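Side-chain contacts in YkuI protein (Bacillus subtilis, PDB 2BAS), which binds the second messenger cyclic di-GMP through an EAL domain and probably acts as a phosphodiesterase on it: residues K131-E134 with A135-I138; L163-Y166 with R167-I171; I235-N238 with F239-Q242; Q298-K301 with R302-A306; M338-E341 with E342-L346. All blocks are in the same frame, centred on the assembly; numbering follows the deposited sequence.

All five contacts are local and partly buried; contacts 1 to 4 include exposed residues, whereas contact 5 has none. Contacts 1, 2 and 3 belong to the EAL domain: the first two end helices 124-135 and 156-167 in Schellman motifs and touch each other through Lys-131 and Tyr-169, while contact 3 starts helix 238-246. Their chemistry ranges from a charged and aromatic mixture in contact 1, through paired tyrosines in contact 2, to mainly apolar packing in contact 3. Contacts 4 and 5 lie in the C-terminal region, with centres about 21 Å apart. Contact 4 is regular helix, with aromatic and aliphatic neighbours one turn apart, whereas contact 5 is a tight turn organised by a carboxylate.

Contact 1: residues K131-E134 with A135-I138; sequences KEYE and AKGI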
loop_
_atom_site.group_PDB
_atom_site.type_symbol
_atom_site.label_atom_id
_atom_site.label_comp_id
_atom_site.label_asym_id
_atom_site.label_seq_id
_atom_site.Cartn_x
_atom_site.Cartn_y
_atom_site.Cartn_z
ATOM N N LYS A 131 35.654 1.595 -4.496
ATOM C CA LYS A 131 36.486 2.795 -4.644
ATOM C C LYS A 131 37.678 2.615 -5.589
ATOM O O LYS A 131 38.128 3.573 -6.214
ATOM C CB LYS A 131 36.960 3.289 -3.270
ATOM C CG LYS A 131 35.862 3.979 -2.441
ATOM C CD LYS A 131 36.312 4.223 -1.003
ATOM C CE LYS A 131 35.360 5.137 -0.255
ATOM N NZ LYS A 131 35.450 6.537 -0.753
ATOM N N GLU A 132 38.180 1.385 -5.684
ATOM C CA GLU A 132 39.302 1.057 -6.571
ATOM C C GLU A 132 38.891 1.208 -8.037
ATOM O O GLU A 132 39.677 1.665 -8.871
ATOM C CB GLU A 132 39.793 -0.368 -6.306
ATOM C CG GLU A 132 40.948 -0.817 -7.198
ATOM C CD GLU A 132 41.109 -2.332 -7.249
ATOM O OE1 GLU A 132 40.647 -3.025 -6.310
ATOM O OE2 GLU A 132 41.702 -2.830 -8.237
ATOM N N TYR A 133 37.658 0.811 -8.342
ATOM C CA TYR A 133 37.137 0.930 -9.695
ATOM C C TYR A 133 36.583 2.318 -9.964
ATOM O O TYR A 133 36.376 2.697 -11.119
ATOM C CB TYR A 133 36.146 -0.187 -10.010
ATOM C CG TYR A 133 36.855 -1.510 -10.207
ATOM C CD1 TYR A 133 37.102 -2.367 -9.128
ATOM C CD2 TYR A 133 37.322 -1.886 -11.469
ATOM C CE1 TYR A 133 37.776 -3.579 -9.308
ATOM C CE2 TYR A 133 37.999 -3.092 -11.659
ATOM C CZ TYR A 133 38.223 -3.934 -10.578
ATOM O OH TYR A 133 38.882 -5.125 -10.774
ATOM N N GLU A 134 36.373 3.074 -8.888
ATOM C CA GLU A 134 36.057 4.498 -8.974
ATOM C C GLU A 134 37.328 5.189 -9.472
ATOM O O GLU A 134 37.271 6.101 -10.296
ATOM C CB GLU A 134 35.635 5.041 -7.598
ATOM C CG GLU A 134 35.159 6.509 -7.571
ATOM C CD GLU A 134 35.145 7.120 -6.162
ATOM O OE1 GLU A 134 35.611 6.460 -5.207
ATOM O OE2 GLU A 134 34.675 8.271 -6.012
ATOM N N ALA A 135 38.470 4.712 -8.975
ATOM C CA ALA A 135 39.788 5.203 -9.366
ATOM C C ALA A 135 40.140 4.837 -10.810
ATOM O O ALA A 135 40.943 5.517 -11.444
ATOM C CB ALA A 135 40.850 4.680 -8.407
ATOM N N LYS A 136 39.539 3.764 -11.323
ATOM C CA LYS A 136 39.784 3.325 -12.701
ATOM C C LYS A 136 38.790 3.944 -13.690
ATOM O O LYS A 136 38.900 3.736 -14.901
ATOM C CB LYS A 136 39.773 1.795 -12.796
ATOM C CG LYS A 136 40.803 1.130 -11.913
ATOM C CD LYS A 136 40.709 -0.382 -11.956
ATOM C CE LYS A 136 41.908 -0.994 -11.234
ATOM N NZ LYS A 136 42.014 -2.467 -11.429
ATOM N N GLY A 137 37.820 4.694 -13.171
ATOM C CA GLY A 137 36.889 5.437 -14.016
ATOM C C GLY A 137 35.424 5.029 -14.030
ATOM O O GLY A 137 34.709 5.381 -14.967
ATOM N N ILE A 138 34.972 4.284 -13.016
ATOM C CA ILE A 138 33.550 3.933 -12.894
ATOM C C ILE A 138 32.888 4.758 -11.793
ATOM O O ILE A 138 33.147 4.553 -10.603
ATOM C CB ILE A 138 33.293 2.431 -12.592
ATOM C CG1 ILE A 138 33.835 1.531 -13.701
ATOM C CG2 ILE A 138 31.802 2.183 -12.452
ATOM C CD1 ILE A 138 33.568 0.040 -13.475
#
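Tyr-133 and Lys-136 run side by side where helix 124-135 ends, with Lys-136 CD 3.7 Å from Tyr-133 CD2. The packed part of the contact gathers round this tyrosine. Its carbonyl O receives Ile-138 N at 2.8 Å, and Gly-137 N reaches Glu-134 O at 3.2 Å, the two bonds of a Schellman motif. Gly-137 has a positive phi (113°), at which a CB would jam against the carbonyl O of Lys-136. Ile-138 folds back, its CD1 4.3 Å from Tyr-133 CB.

The looser side carries charge. Lys-136 CG stands anti to the carbonyl carbon (chi1 -59°) and the extended chain beyond carries NZ above the ring, off its centre, 4.6 Å from the Tyr-133 centroid and 34° off its normal, a cation-pi contact. NZ also forms a salt bridge with Glu-132 OE2 at 3.2 Å, the hydrogen bond in it being weak, while Glu-132 OE1 pairs with Arg-94. Glu-134 and Ala-135 face solvent. A leucine in place of Tyr-133 would probably leave the ammonium of Lys-136 without its aromatic partner and Asp-98 without the hydroxyl it binds.

The tyrosine lies on Arg-94 and Leu-97 of helix 82-100, its OH bonded to Asp-98; Lys-136 and Ile-138 meet Leu-101, just beyond that helix, in this helix-to-strand connection of the TIM-like EAL barrel, which leads to strand 143-147.

Contact 2: residues L163-Y166 with R167-I171; sequences LAYY and RTYGI
Tyr-169 N bonds to Tyr-166 O at 3.3 Å as helix 156-167 runs out into a type I turn from Arg-167 to Gly-170, and the positive phi of Gly-170 completes a Schellman motif. On the outer side of this end, Tyr-165 and Tyr-169 form an edge-to-face pair with centroids 5.4 Å apart and planes at 83°. Tyr-169 presents its edge: CE1 stands over one face of the Tyr-165 ring, 3.6 Å from CE2. Tyr-169 OH also donates to Tyr-165 OH at 2.7 Å, which ties the two phenol ends together. A valine in place of Tyr-169 would probably deprive Tyr-165 of both the ring against its face and the donor to its hydroxyl.

Between them, Thr-168 turns back on the helix. Its chi1 of 67° aims OG1 at Tyr-165 O, which it reaches at 2.6 Å in the carbonyl plane; Thr-168 N meets the same oxygen from above that plane at 3.0 Å. Two donors of one residue thus grip a single carbonyl. On the inner side, Ile-171 CD1 approaches Tyr-166 CD1 at 4.1 Å, and Tyr-166 OH is bonded to Gly-123 O.

In this helix-to-strand connection of the TIM-like barrel, Leu-127 of helix 124-135 touches all three tyrosines, and Lys-131 of that helix adds to the packing on Tyr-169, while Leu-163 rests on strands 143-147 and 172-178.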
loop_
_atom_site.group_PDB
_atom_site.type_symbol
_atom_site.label_atom_id
_atom_site.label_comp_id
_atom_site.label_asym_id
_atom_site.label_seq_id
_atom_site.Cartn_x
_atom_site.Cartn_y
_atom_site.Cartn_z
ATOM N N LEU A 163 23.939 1.110 5.079
ATOM C CA LEU A 163 23.286 1.342 3.799
ATOM C C LEU A 163 23.074 2.831 3.571
ATOM O O LEU A 163 23.245 3.320 2.455
ATOM C CB LEU A 163 21.978 0.562 3.679
ATOM C CG LEU A 163 22.161 -0.921 3.332
ATOM C CD1 LEU A 163 20.838 -1.653 3.380
ATOM C CD2 LEU A 163 22.829 -1.121 1.975
ATOM N N ALA A 164 22.734 3.555 4.632
ATOM C CA ALA A 164 22.598 5.005 4.533
ATOM C C ALA A 164 23.956 5.624 4.205
ATOM O O ALA A 164 24.030 6.588 3.441
ATOM C CB ALA A 164 22.013 5.604 5.819
ATOM N N TYR A 165 25.017 5.045 4.768
ATOM C CA TYR A 165 26.388 5.515 4.559
ATOM C C TYR A 165 26.830 5.306 3.113
ATOM O O TYR A 165 27.391 6.204 2.487
ATOM C CB TYR A 165 27.339 4.801 5.519
ATOM C CG TYR A 165 28.804 5.132 5.329
ATOM C CD1 TYR A 165 29.332 6.346 5.789
ATOM C CD2 TYR A 165 29.674 4.224 4.714
ATOM C CE1 TYR A 165 30.680 6.655 5.628
ATOM C CE2 TYR A 165 31.026 4.526 4.550
ATOM C CZ TYR A 165 31.519 5.744 5.007
ATOM O OH TYR A 165 32.851 6.051 4.851
ATOM N N TYR A 166 26.568 4.110 2.597
ATOM C CA TYR A 166 26.841 3.780 1.208
ATOM C C TYR A 166 26.190 4.777 0.261
ATOM O O TYR A 166 26.763 5.115 -0.777
ATOM C CB TYR A 166 26.318 2.383 0.908
ATOM C CG TYR A 166 27.329 1.284 1.068
ATOM C CD1 TYR A 166 27.344 0.221 0.180
ATOM C CD2 TYR A 166 28.286 1.312 2.086
ATOM C CE1 TYR A 166 28.266 -0.793 0.302
ATOM C CE2 TYR A 166 29.224 0.295 2.217
ATOM C CZ TYR A 166 29.202 -0.752 1.316
ATOM O OH TYR A 166 30.102 -1.780 1.411
ATOM N N ARG A 167 24.998 5.242 0.631
ATOM C CA ARG A 167 24.239 6.196 -0.175
ATOM C C ARG A 167 24.953 7.552 -0.311
ATOM O O ARG A 167 24.833 8.204 -1.350
ATOM C CB ARG A 167 22.811 6.348 0.379
ATOM C CG ARG A 167 22.000 7.525 -0.156
ATOM C CD ARG A 167 20.694 7.704 0.634
ATOM N NE ARG A 167 19.513 7.115 -0.012
ATOM C CZ ARG A 167 19.157 5.833 0.042
ATOM N NH1 ARG A 167 19.896 4.942 0.698
ATOM N NH2 ARG A 167 18.056 5.436 -0.580
ATOM N N THR A 168 25.712 7.950 0.714
ATOM C CA THR A 168 26.431 9.243 0.699
ATOM C C THR A 168 27.496 9.332 -0.409
ATOM O O THR A 168 27.998 10.417 -0.706
ATOM C CB THR A 168 27.090 9.601 2.068
ATOM O OG1 THR A 168 28.150 8.678 2.363
ATOM C CG2 THR A 168 26.060 9.620 3.204
ATOM N N TYR A 169 27.825 8.187 -1.008
ATOM C CA TYR A 169 28.738 8.125 -2.146
ATOM C C TYR A 169 27.997 8.073 -3.490
ATOM O O TYR A 169 28.628 7.965 -4.545
ATOM C CB TYR A 169 29.674 6.918 -2.016
ATOM C CG TYR A 169 30.629 6.992 -0.847
ATOM C CD1 TYR A 169 30.368 6.297 0.335
ATOM C CD2 TYR A 169 31.796 7.753 -0.921
ATOM C CE1 TYR A 169 31.243 6.360 1.416
ATOM C CE2 TYR A 169 32.677 7.825 0.154
ATOM C CZ TYR A 169 32.395 7.124 1.317
ATOM O OH TYR A 169 33.266 7.184 2.382
ATOM N N GLY A 170 26.668 8.148 -3.450
ATOM C CA GLY A 170 25.853 8.098 -4.662
ATOM C C GLY A 170 25.415 6.706 -5.106
ATOM O O GLY A 170 24.669 6.571 -6.075
ATOM N N ILE A 171 25.882 5.671 -4.410
ATOM C CA ILE A 171 25.508 4.283 -4.700
ATOM C C ILE A 171 23.981 4.080 -4.629
ATOM O O ILE A 171 23.312 4.599 -3.729
ATOM C CB ILE A 171 26.233 3.303 -3.732
ATOM C CG1 ILE A 171 27.760 3.451 -3.865
ATOM C CG2 ILE A 171 25.786 1.869 -3.971
ATOM C CD1 ILE A 171 28.568 2.847 -2.728
#

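Contact 3: residues I235-N238 with F239-Q242; sequences IEAN and FQLQ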
loop_
_atom_site.group_PDB
_atom_site.type_symbol
_atom_site.label_atom_id
_atom_site.label_comp_id
_atom_site.label_asym_id
_atom_site.label_seq_id
_atom_site.Cartn_x
_atom_site.Cartn_y
_atom_site.Cartn_z
ATOM N N ILE A 235 10.559 -12.451 -15.328
ATOM C CA ILE A 235 9.560 -12.393 -16.386
ATOM C C ILE A 235 9.887 -13.487 -17.400
ATOM O O ILE A 235 10.911 -13.439 -18.084
ATOM C CB ILE A 235 9.544 -11.021 -17.087
ATOM C CG1 ILE A 235 9.094 -9.932 -16.116
ATOM C CG2 ILE A 235 8.617 -11.045 -18.287
ATOM C CD1 ILE A 235 9.447 -8.540 -16.555
ATOM N N GLU A 236 9.011 -14.481 -17.483
ATOM C CA GLU A 236 9.243 -15.624 -18.352
ATOM C C GLU A 236 8.015 -16.045 -19.166
ATOM O O GLU A 236 7.938 -17.182 -19.636
ATOM C CB GLU A 236 9.812 -16.797 -17.545
ATOM C CG GLU A 236 8.938 -17.297 -16.400
ATOM C CD GLU A 236 9.578 -18.462 -15.663
ATOM O OE1 GLU A 236 10.678 -18.285 -15.092
ATOM O OE2 GLU A 236 8.977 -19.559 -15.650
ATOM N N ALA A 237 7.074 -15.117 -19.340
ATOM C CA ALA A 237 5.871 -15.337 -20.153
ATOM C C ALA A 237 5.306 -13.996 -20.605
ATOM O O ALA A 237 5.875 -12.942 -20.318
ATOM C CB ALA A 237 4.826 -16.137 -19.379
ATOM N N ASN A 238 4.185 -14.025 -21.309
ATOM C CA ASN A 238 3.602 -12.792 -21.800
ATOM C C ASN A 238 2.809 -12.036 -20.739
ATOM O O ASN A 238 2.995 -10.829 -20.559
ATOM C CB ASN A 238 2.739 -13.057 -23.025
ATOM C CG ASN A 238 2.614 -11.842 -23.906
ATOM O OD1 ASN A 238 3.562 -11.062 -24.040
ATOM N ND2 ASN A 238 1.445 -11.671 -24.521
ATOM N N PHE A 239 1.941 -12.751 -20.026
ATOM C CA PHE A 239 1.091 -12.146 -18.998
ATOM C C PHE A 239 1.879 -11.485 -17.856
ATOM O O PHE A 239 1.353 -10.605 -17.159
ATOM C CB PHE A 239 0.070 -13.161 -18.454
ATOM C CG PHE A 239 0.676 -14.262 -17.620
ATOM C CD1 PHE A 239 0.873 -14.090 -16.243
ATOM C CD2 PHE A 239 1.038 -15.475 -18.203
ATOM C CE1 PHE A 239 1.428 -15.104 -15.468
ATOM C CE2 PHE A 239 1.592 -16.494 -17.437
ATOM C CZ PHE A 239 1.790 -16.306 -16.069
ATOM N N GLN A 240 3.127 -11.917 -17.662
ATOM C CA GLN A 240 3.999 -11.347 -16.624
ATOM C C GLN A 240 4.572 -9.991 -17.042
ATOM O O GLN A 240 4.660 -9.071 -16.228
ATOM C CB GLN A 240 5.112 -12.330 -16.253
ATOM C CG GLN A 240 4.615 -13.518 -15.433
ATOM C CD GLN A 240 5.602 -14.670 -15.365
ATOM O OE1 GLN A 240 5.689 -15.355 -14.350
ATOM N NE2 GLN A 240 6.337 -14.896 -16.445
ATOM N N LEU A 241 4.948 -9.879 -18.316
ATOM C CA LEU A 241 5.401 -8.616 -18.887
ATOM C C LEU A 241 4.233 -7.639 -18.916
ATOM O O LEU A 241 4.372 -6.478 -18.521
ATOM C CB LEU A 241 5.956 -8.825 -20.298
ATOM C CG LEU A 241 6.522 -7.588 -21.002
ATOM C CD1 LEU A 241 7.679 -6.971 -20.213
ATOM C CD2 LEU A 241 6.945 -7.928 -22.420
ATOM N N GLN A 242 3.085 -8.131 -19.384
ATOM C CA GLN A 242 1.820 -7.407 -19.328
ATOM C C GLN A 242 1.606 -6.870 -17.920
ATOM O O GLN A 242 1.418 -5.668 -17.731
ATOM C CB GLN A 242 0.669 -8.336 -19.758
ATOM C CG GLN A 242 -0.680 -8.152 -19.032
ATOM C CD GLN A 242 -1.496 -6.976 -19.542
ATOM O OE1 GLN A 242 -2.068 -7.018 -20.641
ATOM N NE2 GLN A 242 -1.577 -5.924 -18.731
#
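Ala-237 sets its methyl group against the ring of Phe-239, CB lying 3.8 Å from CE2 and 4.0 Å from CD2. The phenylalanine reaches it because its CG lies between the backbone N and the carbonyl carbon (chi1 70°), which folds the ring back over the start of helix 238-246 instead of sending it outward. Much of Phe-239 nevertheless remains exposed, and the methyl meets the ring obliquely, at CE2 and CD2.

A second layer is made by Gln-240. Its extended chain runs back under the loop alongside Glu-236, and its amide end comes up to the backbone N atoms of Glu-236 and Ala-237. The amide plane stands at 83° to the carboxylate plane of Glu-236, whose own polar end goes elsewhere, into a salt bridge with Lys-204. Deeper in the protein, Ile-235 crosses Leu-241: Ile-235 CG2 is 4.0 Å from Leu-241 CB and 3.8 Å from Leu-241 N, so that the branched methyl lies on the helix backbone as well as on the side chain.

The backbone closes the first turn through Gln-242 N, which gives a nearly straight bond (177°) to Asn-238 O at 2.9 Å. Leu-241 CB lies 3.6 Å from that same oxygen.

The contact forms the strand-to-helix connection between strand 229-233 and helix 238-246 of the TIM-like EAL barrel. Ile-235 and Leu-241 share Phe-252 of strand 249-252, Ile-235 makes backbone bonds with Gln-253 and Tyr-256, and Gln-242 packs on Phe-281 and Glu-285 of the long helix 271-311.

Contact 4: residues Q298-K301 with R302-A306; sequences QFYK and RVHQA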
loop_
_atom_site.group_PDB
_atom_site.type_symbol
_atom_site.label_atom_id
_atom_site.label_comp_id
_atom_site.label_asym_id
_atom_site.label_seq_id
_atom_site.Cartn_x
_atom_site.Cartn_y
_atom_site.Cartn_z
ATOM N N GLN A 298 -23.640 5.670 -18.700
ATOM C CA GLN A 298 -24.982 5.114 -18.812
ATOM C C GLN A 298 -25.647 4.901 -17.451
ATOM O O GLN A 298 -26.851 5.045 -17.327
ATOM C CB GLN A 298 -25.042 3.872 -19.726
ATOM C CG GLN A 298 -24.949 4.236 -21.225
ATOM C CD GLN A 298 -25.699 3.274 -22.154
ATOM O OE1 GLN A 298 -25.309 2.120 -22.325
ATOM N NE2 GLN A 298 -26.767 3.766 -22.781
ATOM N N PHE A 299 -24.864 4.592 -16.422
ATOM C CA PHE A 299 -25.428 4.385 -15.093
ATOM C C PHE A 299 -25.961 5.706 -14.562
ATOM O O PHE A 299 -27.080 5.760 -14.048
ATOM C CB PHE A 299 -24.388 3.810 -14.131
ATOM C CG PHE A 299 -24.983 3.070 -12.970
ATOM C CD1 PHE A 299 -25.272 1.718 -13.071
ATOM C CD2 PHE A 299 -25.247 3.722 -11.774
ATOM C CE1 PHE A 299 -25.817 1.026 -11.998
ATOM C CE2 PHE A 299 -25.800 3.045 -10.695
ATOM C CZ PHE A 299 -26.085 1.693 -10.806
ATOM N N TYR A 300 -25.167 6.765 -14.716
ATOM C CA TYR A 300 -25.552 8.092 -14.262
ATOM C C TYR A 300 -26.889 8.524 -14.853
ATOM O O TYR A 300 -27.704 9.138 -14.162
ATOM C CB TYR A 300 -24.465 9.134 -14.591
ATOM C CG TYR A 300 -24.895 10.567 -14.340
ATOM C CD1 TYR A 300 -25.050 11.049 -13.041
ATOM C CD2 TYR A 300 -25.156 11.437 -15.397
ATOM C CE1 TYR A 300 -25.456 12.371 -12.799
ATOM C CE2 TYR A 300 -25.557 12.753 -15.165
ATOM C CZ TYR A 300 -25.710 13.207 -13.861
ATOM O OH TYR A 300 -26.108 14.501 -13.605
ATOM N N LYS A 301 -27.109 8.214 -16.126
ATOM C CA LYS A 301 -28.347 8.615 -16.801
ATOM C C LYS A 301 -29.547 7.898 -16.189
ATOM O O LYS A 301 -30.591 8.521 -15.959
ATOM C CB LYS A 301 -28.288 8.381 -18.314
ATOM C CG LYS A 301 -27.098 9.025 -18.997
ATOM C CD LYS A 301 -27.395 9.389 -20.456
ATOM C CE LYS A 301 -26.130 9.345 -21.325
ATOM N NZ LYS A 301 -24.915 9.907 -20.656
ATOM N N ARG A 302 -29.379 6.604 -15.907
ATOM C CA ARG A 302 -30.442 5.804 -15.304
ATOM C C ARG A 302 -30.849 6.386 -13.948
ATOM O O ARG A 302 -32.038 6.615 -13.691
ATOM C CB ARG A 302 -30.033 4.329 -15.186
ATOM C CG ARG A 302 -31.069 3.428 -14.543
ATOM C CD ARG A 302 -32.126 3.004 -15.534
ATOM N NE ARG A 302 -33.302 2.414 -14.891
ATOM C CZ ARG A 302 -34.367 3.108 -14.479
ATOM N NH1 ARG A 302 -34.414 4.434 -14.623
ATOM N NH2 ARG A 302 -35.387 2.474 -13.914
ATOM N N VAL A 303 -29.861 6.659 -13.104
ATOM C CA VAL A 303 -30.103 7.215 -11.776
ATOM C C VAL A 303 -30.696 8.631 -11.829
ATOM O O VAL A 303 -31.601 8.946 -11.059
ATOM C CB VAL A 303 -28.828 7.135 -10.905
ATOM C CG1 VAL A 303 -28.962 7.944 -9.600
ATOM C CG2 VAL A 303 -28.486 5.652 -10.616
ATOM N N HIS A 304 -30.211 9.468 -12.742
ATOM C CA HIS A 304 -30.733 10.822 -12.903
ATOM C C HIS A 304 -32.240 10.803 -13.257
ATOM O O HIS A 304 -33.025 11.580 -12.693
ATOM C CB HIS A 304 -29.911 11.576 -13.954
ATOM C CG HIS A 304 -30.232 13.034 -14.056
ATOM N ND1 HIS A 304 -29.838 13.953 -13.104
ATOM C CD2 HIS A 304 -30.903 13.735 -14.999
ATOM C CE1 HIS A 304 -30.258 15.155 -13.456
ATOM N NE2 HIS A 304 -30.902 15.053 -14.605
ATOM N N GLN A 305 -32.644 9.924 -14.176
ATOM C CA GLN A 305 -34.067 9.753 -14.492
ATOM C C GLN A 305 -34.852 9.353 -13.254
ATOM O O GLN A 305 -35.847 9.985 -12.922
ATOM C CB GLN A 305 -34.278 8.671 -15.527
ATOM C CG GLN A 305 -33.911 9.042 -16.920
ATOM C CD GLN A 305 -34.270 7.939 -17.894
ATOM O OE1 GLN A 305 -35.074 8.143 -18.806
ATOM N NE2 GLN A 305 -33.690 6.750 -17.690
ATOM N N ALA A 306 -34.385 8.310 -12.570
ATOM C CA ALA A 306 -35.050 7.788 -11.379
ATOM C C ALA A 306 -35.247 8.837 -10.268
ATOM O O ALA A 306 -36.382 9.080 -9.847
ATOM C CB ALA A 306 -34.323 6.570 -10.864
#
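Phe-299 and Val-303, one turn apart on helix 271-311, meet through Phe-299 CE2 and Val-303 CG2 at 3.7 Å, the methyl approaching the ring obliquely. With CG anti to the backbone N (chi1 -157°), the Phe-299 ring leans along the helix toward the valine. On another side of the helix, Tyr-300 and His-304 point the same way with their ring centroids 5.6 Å apart and planes at 31°, an oblique pair, closest between Tyr-300 OH and His-304 ND1 at 3.8 Å.

Regular helical bonds hold these partners in step: Val-303 N reaches Phe-299 O at 3.1 Å and His-304 N reaches Tyr-300 O at 2.9 Å. Further out, His-304 ND1 is bonded to Tyr-407 OH, which helps set the turn of the imidazole, while Arg-302 bends away into a salt bridge with Glu-328. A molecule of beta-mercaptoethanol, probably from the crystallisation liquor, lies about 4 Å from the Phe-299 side chain.

This part of the long helix packs against the C-terminal antiparallel sheet: Phe-299 meets Phe-405, Phe-389 and Leu-419, Val-303 sits on Ile-417 and Tyr-407, and Ala-306 is covered by helix 318-328.

Contact 5: residues M338-E341 with E342-L346; sequences MCDE and EGDQL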
loop_
_atom_site.group_PDB
_atom_site.type_symbol
_atom_site.label_atom_id
_atom_site.label_comp_id
_atom_site.label_asym_id
_atom_site.label_seq_id
_atom_site.Cartn_x
_atom_site.Cartn_y
_atom_site.Cartn_z
HETATM N N MSE A 338 -28.183 8.218 2.089
HETATM C CA MSE A 338 -27.808 9.615 1.813
HETATM C C MSE A 338 -27.016 10.273 2.944
HETATM O O MSE A 338 -27.283 10.011 4.118
HETATM C CB MSE A 338 -29.060 10.466 1.569
HETATM C CG MSE A 338 -29.631 10.423 0.168
HETATM SE SE MSE A 338 -31.496 11.077 0.093
HETATM C CE MSE A 338 -31.318 12.923 0.914
ATOM N N CYS A 339 -26.088 11.165 2.587
ATOM C CA CYS A 339 -25.266 11.903 3.558
ATOM C C CYS A 339 -25.168 13.390 3.204
ATOM O O CYS A 339 -25.360 13.753 2.040
ATOM C CB CYS A 339 -23.835 11.350 3.574
ATOM S SG CYS A 339 -23.625 9.609 3.983
ATOM N N ASP A 340 -24.818 14.229 4.190
ATOM C CA ASP A 340 -24.611 15.683 3.980
ATOM C C ASP A 340 -23.132 16.040 3.692
ATOM O O ASP A 340 -22.292 15.143 3.642
ATOM C CB ASP A 340 -25.208 16.532 5.130
ATOM C CG ASP A 340 -24.398 16.464 6.439
ATOM O OD1 ASP A 340 -23.316 15.827 6.480
ATOM O OD2 ASP A 340 -24.853 17.074 7.445
ATOM N N GLU A 341 -22.817 17.330 3.530
ATOM C CA GLU A 341 -21.460 17.741 3.141
ATOM C C GLU A 341 -20.354 17.171 4.041
ATOM O O GLU A 341 -19.242 16.936 3.583
ATOM C CB GLU A 341 -21.280 19.271 3.090
ATOM C CG GLU A 341 -22.521 20.126 3.159
ATOM C CD GLU A 341 -22.797 20.613 4.574
ATOM O OE1 GLU A 341 -22.766 19.780 5.515
ATOM O OE2 GLU A 341 -23.044 21.832 4.753
ATOM N N GLU A 342 -20.664 16.956 5.316
ATOM C CA GLU A 342 -19.656 16.538 6.288
ATOM C C GLU A 342 -19.616 15.029 6.581
ATOM O O GLU A 342 -18.894 14.587 7.469
ATOM C CB GLU A 342 -19.782 17.375 7.572
ATOM C CG GLU A 342 -19.600 18.868 7.302
ATOM C CD GLU A 342 -19.428 19.711 8.552
ATOM O OE1 GLU A 342 -18.602 19.337 9.416
ATOM O OE2 GLU A 342 -20.094 20.770 8.657
ATOM N N GLY A 343 -20.378 14.240 5.831
ATOM C CA GLY A 343 -20.368 12.803 6.004
ATOM C C GLY A 343 -21.432 12.244 6.927
ATOM O O GLY A 343 -21.475 11.030 7.150
ATOM N N ASP A 344 -22.289 13.110 7.470
ATOM C CA ASP A 344 -23.378 12.666 8.329
ATOM C C ASP A 344 -24.488 12.023 7.502
ATOM O O ASP A 344 -25.035 12.641 6.601
ATOM C CB ASP A 344 -23.947 13.818 9.147
ATOM C CG ASP A 344 -23.027 14.253 10.285
ATOM O OD1 ASP A 344 -22.166 13.447 10.696
ATOM O OD2 ASP A 344 -23.188 15.403 10.789
ATOM N N GLN A 345 -24.825 10.783 7.830
ATOM C CA GLN A 345 -25.882 10.074 7.141
ATOM C C GLN A 345 -27.244 10.695 7.477
ATOM O O GLN A 345 -27.613 10.776 8.646
ATOM C CB GLN A 345 -25.829 8.594 7.507
ATOM C CG GLN A 345 -26.566 7.722 6.537
ATOM C CD GLN A 345 -26.156 6.266 6.590
ATOM O OE1 GLN A 345 -24.983 5.939 6.725
ATOM N NE2 GLN A 345 -27.122 5.383 6.442
ATOM N N LEU A 346 -27.966 11.153 6.450
ATOM C CA LEU A 346 -29.272 11.824 6.611
ATOM C C LEU A 346 -30.467 10.862 6.703
ATOM O O LEU A 346 -31.574 11.274 7.039
ATOM C CB LEU A 346 -29.518 12.799 5.448
ATOM C CG LEU A 346 -28.620 14.027 5.232
ATOM C CD1 LEU A 346 -28.781 14.634 3.819
ATOM C CD2 LEU A 346 -28.839 15.090 6.310
#
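Asp-340 and Asp-344 meet across a tight turn after strand 335-340, a type I turn from Asp-340 to Gly-343 followed by a G1 beta bulge. Its backbone bonds define it: Gly-343 N reaches Asp-340 O at 3.0 Å and Asp-340 N reaches Asp-344 O at 2.9 Å. Gly-343 has a positive phi (94°) that would bring a CB against the carbonyl O of Glu-342. Beyond the bulge, Leu-346 N bonds to Met-338 O at 2.7 Å, which makes Cys-339 and Gln-345 a non-hydrogen-bonded antiparallel pair.

Among the charged groups, Asp-340 and Asp-344 lie side by side with carboxylate planes 36° apart and their OD2 atoms 4.1 Å from each other. Such closeness could raise the proton affinity of one of them, although the bond of Asp-344 OD1 to Asn-367 and the two N-H groups on Asp-340 OD1 would probably offset it. Glu-341 and Glu-342 also run together; at this corner His-279 of the second subunit packs on Glu-342.

The apolar contacts are looser. Selenomethionine Met-338 brings CE to 4.2 Å from Leu-346 CD1, and both side chains meet Met-413 of strand 413-419. Cys-339 SG, directed to the other side of the strand, lies 3.9 Å from Gln-345 CA, while Gln-345 OE1 is bonded to Trp-368.

The side chain of Asp-340 completes the turn. With chi1 at 73°, the carboxylate folds over the turn into an Asx turn, and OD1 accepts Glu-342 N and Asp-344 N, each at 3.1 Å, from opposite faces of the carboxylate plane.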